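Local coordinates for Lin2891 protein (Listeria innocua, PDB 3DB0), which is of unknown exact function but probably binds a flavin, as a putative pyridoxamine 5'-phosphate oxidase of the FMN-binding clan, at residues Gly69-Ser72 against Pro73-Phe77; Ile92-Arg95 against Ile96-Ile100. One frame throughout, in Å; residues are numbered along the deposited sequence. Where two conformers were deposited one is given.

Interaction 1. Residues Gly69-Ser72 against Pro73-Phe77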
ATOM      1  N   GLY B  69      11.033   2.919  -0.422  1.00 23.63           N
ATOM      2  CA  GLY B  69      10.765   3.708  -1.614  1.00 19.56           C
ATOM      3  C   GLY B  69      11.092   3.074  -2.954  1.00 20.94           C
ATOM      4  O   GLY B  69      10.773   3.631  -3.982  1.00 24.34           O
ATOM      5  N   TYR B  70      11.628   1.862  -2.929  1.00 23.18           N
ATOM      6  CA  TYR B  70      12.014   1.161  -4.138  1.00 25.41           C
ATOM      7  C   TYR B  70      10.783   0.497  -4.816  1.00 27.83           C
ATOM      8  O   TYR B  70      10.306  -0.546  -4.395  1.00 31.88           O
ATOM      9  CB  TYR B  70      13.155   0.184  -3.831  1.00 21.24           C
ATOM     10  CG  TYR B  70      13.674  -0.550  -5.027  1.00 24.82           C
ATOM     11  CD1 TYR B  70      14.826  -0.144  -5.665  1.00 33.89           C
ATOM     12  CD2 TYR B  70      12.945  -1.614  -5.578  1.00 37.24           C
ATOM     13  CE1 TYR B  70      15.276  -0.774  -6.803  1.00 33.53           C
ATOM     14  CE2 TYR B  70      13.383  -2.262  -6.723  1.00 40.44           C
ATOM     15  CZ  TYR B  70      14.561  -1.831  -7.324  1.00 37.40           C
ATOM     16  OH  TYR B  70      15.017  -2.475  -8.435  1.00 39.63           O
ATOM     17  N   ASP B  71      10.286   1.138  -5.866  1.00 27.00           N
ATOM     18  CA  ASP B  71       9.099   0.692  -6.619  1.00 29.39           C
ATOM     19  C   ASP B  71       9.481  -0.131  -7.854  1.00 32.01           C
ATOM     20  O   ASP B  71       8.844  -1.133  -8.184  1.00 30.28           O
ATOM     21  CB  ASP B  71       8.308   1.907  -7.102  1.00 31.09           C
ATOM     22  CG  ASP B  71       7.747   2.709  -5.973  1.00 29.31           C
ATOM     23  OD1 ASP B  71       7.375   2.081  -4.993  1.00 34.31           O
ATOM     24  OD2 ASP B  71       7.696   3.949  -6.059  1.00 41.91           O
ATOM     25  N   SER B  72      10.546   0.328  -8.501  1.00 32.18           N
ATOM     26  CA  SER B  72      11.112  -0.264  -9.698  1.00 34.11           C
ATOM     27  C   SER B  72      12.611   0.044  -9.799  1.00 33.71           C
ATOM     28  O   SER B  72      13.165   0.815  -9.003  1.00 28.55           O
ATOM     29  CB  SER B  72      10.428   0.297 -10.937  1.00 35.35           C
ATOM     30  OG  SER B  72      10.589   1.702 -10.960  1.00 40.59           O
ATOM     31  N   PRO B  73      13.280  -0.573 -10.778  1.00 33.67           N
ATOM     32  CA  PRO B  73      14.723  -0.330 -10.865  1.00 35.80           C
ATOM     33  C   PRO B  73      15.132   1.151 -11.001  1.00 33.94           C
ATOM     34  O   PRO B  73      16.249   1.475 -10.667  1.00 32.67           O
ATOM     35  CB  PRO B  73      15.150  -1.158 -12.090  1.00 35.26           C
ATOM     36  CG  PRO B  73      14.108  -2.198 -12.220  1.00 36.46           C
ATOM     37  CD  PRO B  73      12.824  -1.553 -11.778  1.00 34.30           C
ATOM     38  N   GLY B  74      14.228   2.021 -11.458  1.00 33.86           N
ATOM     39  CA  GLY B  74      14.525   3.452 -11.624  1.00 34.31           C
ATOM     40  C   GLY B  74      14.088   4.384 -10.489  1.00 34.45           C
ATOM     41  O   GLY B  74      14.335   5.571 -10.539  1.00 32.11           O
ATOM     42  N   SER B  75      13.414   3.833  -9.484  1.00 32.57           N
ATOM     43  CA  SER B  75      12.950   4.589  -8.317  1.00 31.98           C
ATOM     44  C   SER B  75      14.104   5.164  -7.501  1.00 29.05           C
ATOM     45  O   SER B  75      15.070   4.464  -7.261  1.00 26.36           O
ATOM     46  CB  SER B  75      12.230   3.649  -7.338  1.00 32.27           C
ATOM     47  OG  SER B  75      11.041   3.089  -7.829  1.00 33.26           O
ATOM     48  N   ALA B  76      14.002   6.442  -7.112  1.00 27.09           N
ATOM     49  CA  ALA B  76      14.926   7.008  -6.122  1.00 24.35           C
ATOM     50  C   ALA B  76      14.322   6.479  -4.814  1.00 26.03           C
ATOM     51  O   ALA B  76      13.091   6.435  -4.641  1.00 25.85           O
ATOM     52  CB  ALA B  76      14.903   8.501  -6.114  1.00 20.83           C
ATOM     53  N   PHE B  77      15.173   6.047  -3.903  1.00 23.70           N
ATOM     54  CA  PHE B  77      14.704   5.494  -2.646  1.00 21.58           C
ATOM     55  C   PHE B  77      15.622   5.905  -1.529  1.00 22.33           C
ATOM     56  O   PHE B  77      16.620   6.580  -1.753  1.00 22.48           O
ATOM     57  CB  PHE B  77      14.520   3.977  -2.713  1.00 22.85           C
ATOM     58  CG  PHE B  77      15.763   3.230  -2.986  1.00 24.24           C
ATOM     59  CD1 PHE B  77      16.216   3.082  -4.289  1.00 22.01           C
ATOM     60  CD2 PHE B  77      16.511   2.691  -1.936  1.00 25.18           C
ATOM     61  CE1 PHE B  77      17.399   2.411  -4.543  1.00 31.42           C
ATOM     62  CE2 PHE B  77      17.688   2.034  -2.191  1.00 27.57           C
ATOM     63  CZ  PHE B  77      18.126   1.880  -3.499  1.00 27.59           C
TER
HETATM   64  O   HOH W   1      10.612   6.318  -4.601  1.00 27.81           O
HETATM   65  O   HOH W   2      12.010   2.155 -13.386  1.00 54.82           O

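Interaction 2. Residues Ile92-Arg95 against Ile96-Ile100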
ATOM      1  N   ILE B  92       0.947   8.612  21.630  1.00 24.44           N
ATOM      2  CA  ILE B  92       1.531   8.297  20.308  1.00 25.61           C
ATOM      3  C   ILE B  92       1.205   6.841  19.969  1.00 26.70           C
ATOM      4  O   ILE B  92       0.830   6.511  18.844  1.00 25.04           O
ATOM      5  CB  ILE B  92       3.067   8.531  20.251  1.00 26.67           C
ATOM      6  CG1 ILE B  92       3.398  10.019  20.334  1.00 27.27           C
ATOM      7  CG2 ILE B  92       3.618   7.960  18.953  1.00 20.52           C
ATOM      8  CD1 ILE B  92       4.946  10.348  20.412  1.00 24.64           C
ATOM      9  N   LYS B  93       1.280   5.975  20.969  1.00 25.93           N
ATOM     10  CA  LYS B  93       0.958   4.574  20.738  1.00 28.64           C
ATOM     11  C   LYS B  93      -0.487   4.391  20.287  1.00 27.15           C
ATOM     12  O   LYS B  93      -0.748   3.579  19.414  1.00 24.46           O
ATOM     13  CB  LYS B  93       1.178   3.732  21.996  1.00 29.23           C
ATOM     14  CG  LYS B  93       2.664   3.604  22.390  1.00 35.47           C
ATOM     15  CD  LYS B  93       2.811   2.939  23.743  1.00 38.72           C
ATOM     16  CE  LYS B  93       2.205   1.566  23.744  1.00 42.97           C
ATOM     17  NZ  LYS B  93       2.091   1.071  25.135  1.00 46.31           N
ATOM     18  N   GLU B  94      -1.397   5.112  20.936  1.00 24.10           N
ATOM     19  CA  GLU B  94      -2.859   5.018  20.673  1.00 26.65           C
ATOM     20  C   GLU B  94      -3.196   5.598  19.328  1.00 27.21           C
ATOM     21  O   GLU B  94      -4.034   5.072  18.589  1.00 25.60           O
ATOM     22  CB  GLU B  94      -3.665   5.756  21.742  1.00 25.01           C
ATOM     23  CG  GLU B  94      -5.202   5.797  21.476  1.00 34.20           C
ATOM     24  CD  GLU B  94      -5.837   4.426  21.489  1.00 35.65           C
ATOM     25  OE1 GLU B  94      -5.283   3.562  22.175  1.00 46.70           O
ATOM     26  OE2 GLU B  94      -6.878   4.203  20.815  1.00 35.98           O
ATOM     27  N   ARG B  95      -2.519   6.683  18.991  1.00 27.12           N
ATOM     28  CA  ARG B  95      -2.708   7.283  17.695  1.00 28.00           C
ATOM     29  C   ARG B  95      -2.287   6.332  16.552  1.00 27.43           C
ATOM     30  O   ARG B  95      -2.990   6.185  15.596  1.00 26.23           O
ATOM     31  CB  ARG B  95      -1.944   8.597  17.616  1.00 29.52           C
ATOM     32  CG  ARG B  95      -2.100   9.287  16.284  1.00 33.03           C
ATOM     33  CD  ARG B  95      -3.555   9.457  15.931  1.00 36.10           C
ATOM     34  NE  ARG B  95      -4.279  10.348  16.851  1.00 44.98           N
ATOM     35  CZ  ARG B  95      -4.315  11.675  16.710  1.00 45.17           C
ATOM     36  NH1 ARG B  95      -3.673  12.260  15.699  1.00 47.64           N
ATOM     37  NH2 ARG B  95      -4.977  12.414  17.575  1.00 43.33           N
ATOM     38  N   ILE B  96      -1.098   5.759  16.645  1.00 24.35           N
ATOM     39  CA  ILE B  96      -0.606   4.814  15.695  1.00 24.04           C
ATOM     40  C   ILE B  96      -1.577   3.604  15.642  1.00 24.16           C
ATOM     41  O   ILE B  96      -1.904   3.109  14.564  1.00 24.92           O
ATOM     42  CB  ILE B  96       0.798   4.349  16.051  1.00 26.27           C
ATOM     43  CG1 ILE B  96       1.859   5.507  15.968  1.00 28.97           C
ATOM     44  CG2 ILE B  96       1.202   3.129  15.219  1.00 24.84           C
ATOM     45  CD1 ILE B  96       1.940   6.150  14.653  1.00 34.68           C
ATOM     46  N   TRP B  97      -2.030   3.128  16.808  1.00 23.39           N
ATOM     47  CA  TRP B  97      -2.960   2.001  16.876  1.00 21.32           C
ATOM     48  C   TRP B  97      -4.214   2.299  16.054  1.00 24.82           C
ATOM     49  O   TRP B  97      -4.681   1.486  15.250  1.00 22.90           O
ATOM     50  CB  TRP B  97      -3.291   1.634  18.352  1.00 24.68           C
ATOM     51  CG  TRP B  97      -4.425   0.655  18.518  1.00 26.84           C
ATOM     52  CD1 TRP B  97      -5.660   0.916  19.067  1.00 30.90           C
ATOM     53  CD2 TRP B  97      -4.477  -0.730  18.081  1.00 28.62           C
ATOM     54  NE1 TRP B  97      -6.444  -0.214  19.030  1.00 35.51           N
ATOM     55  CE2 TRP B  97      -5.752  -1.229  18.418  1.00 25.02           C
ATOM     56  CE3 TRP B  97      -3.573  -1.592  17.469  1.00 27.30           C
ATOM     57  CZ2 TRP B  97      -6.126  -2.545  18.159  1.00 33.32           C
ATOM     58  CZ3 TRP B  97      -3.977  -2.899  17.195  1.00 31.13           C
ATOM     59  CH2 TRP B  97      -5.222  -3.348  17.530  1.00 30.56           C
ATOM     60  N   GLU B  98      -4.751   3.493  16.241  1.00 26.97           N
ATOM     61  CA  GLU B  98      -5.965   3.920  15.572  1.00 26.44           C
ATOM     62  C   GLU B  98      -5.753   4.072  14.075  1.00 28.96           C
ATOM     63  O   GLU B  98      -6.649   3.801  13.278  1.00 29.19           O
ATOM     64  CB  GLU B  98      -6.484   5.236  16.206  1.00 29.88           C
ATOM     65  CG  GLU B  98      -7.083   5.007  17.562  1.00 26.25           C
ATOM     66  CD  GLU B  98      -7.433   6.269  18.309  1.00 33.38           C
ATOM     67  OE1 GLU B  98      -7.429   7.359  17.700  1.00 45.27           O
ATOM     68  OE2 GLU B  98      -7.664   6.161  19.521  1.00 31.96           O
ATOM     69  N   ASN B  99      -4.564   4.496  13.678  0.50 29.09           N
ATOM     70  CA  ASN B  99      -4.279   4.629  12.250  0.50 30.24           C
ATOM     71  C   ASN B  99      -4.139   3.245  11.601  0.50 28.65           C
ATOM     72  O   ASN B  99      -4.719   2.962  10.560  0.50 26.77           O
ATOM     73  CB  ASN B  99      -3.035   5.464  12.014  0.50 29.92           C
ATOM     74  CG  ASN B  99      -2.713   5.606  10.553  0.50 30.69           C
ATOM     75  OD1 ASN B  99      -2.649   4.616   9.808  0.50 29.64           O
ATOM     76  ND2 ASN B  99      -2.496   6.835  10.126  0.50 29.51           N
ATOM     77  N   ILE B 100      -3.417   2.366  12.272  1.00 30.14           N
ATOM     78  CA  ILE B 100      -3.230   1.002  11.770  1.00 30.55           C
ATOM     79  C   ILE B 100      -4.540   0.187  11.664  1.00 31.12           C
ATOM     80  O   ILE B 100      -4.733  -0.553  10.702  1.00 33.81           O
ATOM     81  CB  ILE B 100      -2.257   0.225  12.702  1.00 33.41           C
ATOM     82  CG1 ILE B 100      -0.850   0.774  12.563  1.00 44.69           C
ATOM     83  CG2 ILE B 100      -2.205  -1.236  12.373  1.00 46.54           C
ATOM     84  CD1 ILE B 100      -0.327   0.743  11.177  1.00 42.35           C
TER

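Interaction 1. Residues Gly69-Ser72 against Pro73-Phe77
The ring of Tyr70 turns its edge toward the face of Phe77 in a T-shaped stack, centroids 5.5 Å apart and planes at 76°. Tyr70 CD1 makes the touch, 3.8 Å from both CD1 and CE1 of Phe77, with Phe77 CD1 lying near the plane of the tyrosine. On one face of Tyr70 sits Ser72 O, 3.4 Å above the plane and offset toward the rim, while Ser75 O lies at the edge of the Phe77 ring. Tyr70 reaches along the loop because its CG is anti to the backbone N (chi1 -177°), which carries OH to within 3.3 Å of Pro73 CA. Tyr34 of a second subunit stacks on Tyr70 and meets Phe77 edge-to-face, so the aromatic pair belongs to a subunit interface. The whole unit is the hairpin connection between antiparallel strands 63-68 and 77-86 of the barrel, and its tip is a type I beta turn from Ser72 to Ser75. Pro73 suits the second position of that turn, its ring holding phi near the value the turn needs. Ser75 N closes the turn on Ser72 O at 3.1 Å. Ser75 also points its hydroxyl back across the loop: OG accepts from Asp71 N and from Ser72 N, both at 2.9 Å, and so grips two successive amides. Asp71 directs its own carboxylate elsewhere, to His17. A water bridges Gly69 O and Ala76 O near the base of the loop, where Gly69, with its positive phi of 113°, takes a conformation that calls for glycine; its carbonyl carbon lies 3.6 Å from Phe77 CB.

Interaction 2. Residues Ile92-Arg95 against Ile96-Ile100
Ile92 starts the contact by accepting Ile96 N on its carbonyl O, a nearly straight bond of 3.0 Å. Its CG2 also meets Ile96 CG1 at 4.2 Å, one helical turn on, where branched apolar side chains suit the face of the helix turned to the barrel. Lys93 contributes its carbonyl O, which receives Trp97 N; its ammonium group turns back to a salt bridge with Glu90. Glu94 accepts Glu98 N on its backbone O at 2.9 Å and brings its side chain over the same turn. With CG trans to the backbone N (chi1 175°), the chain then bends at chi2 and swings the carboxylate forward along the helix. There Glu94 OE2 comes within 2.5 Å of Glu98 OE2, with the two carboxylate planes 70° apart. So short a separation is best explained if one of the two acids is protonated, probably sharing that hydrogen with the other, and the nearby Asp109 carboxylate, close to Glu94 OE1, may further favour protonation. Glu94 OE2 also lies at the edge of the Trp97 ring, 3.9 Å from CD1, the two planes inclined at 65°. Arg95 completes the run of i to i+4 bonds by accepting Asn99 N, and its NE remains 4.4 Å from Glu98 OE1, opposite charges near each other but too far apart to pair directly. The pattern is that of a regular amphipathic alpha helix. On its buried side Ile96 rests on Leu38 of strand 29-40 and on Phe113 and Val115 of strand 113-126. Trp97 meets the rings of Phe105 and Phe113 and donates NE1 to Glu108 O, whereas Ile92 and Ile100 reach Tyr45 and Pro47 of strand 43-49.

How the interactions relate
Interaction 1 comes first along the chain, in the connection between strands 63-68 and 77-86; interaction 2 follows on helix 90-100, which begins soon after strand 77-86 ends. That strand therefore spans the barrel between them, and the two lie on opposite sides of the chain's centre, their own centres about 28 Å apart and their nearest atoms about 16 Å. They do not touch. Strand 113-126 is their common neighbour, since residues of both interactions pack on it. Both also approach other subunits: the loop meets the second, while Ile100 of the helix packs on Trp104 of the third. Surfaces on opposite sides of the chain's centre thus take part in the four-chain assembly.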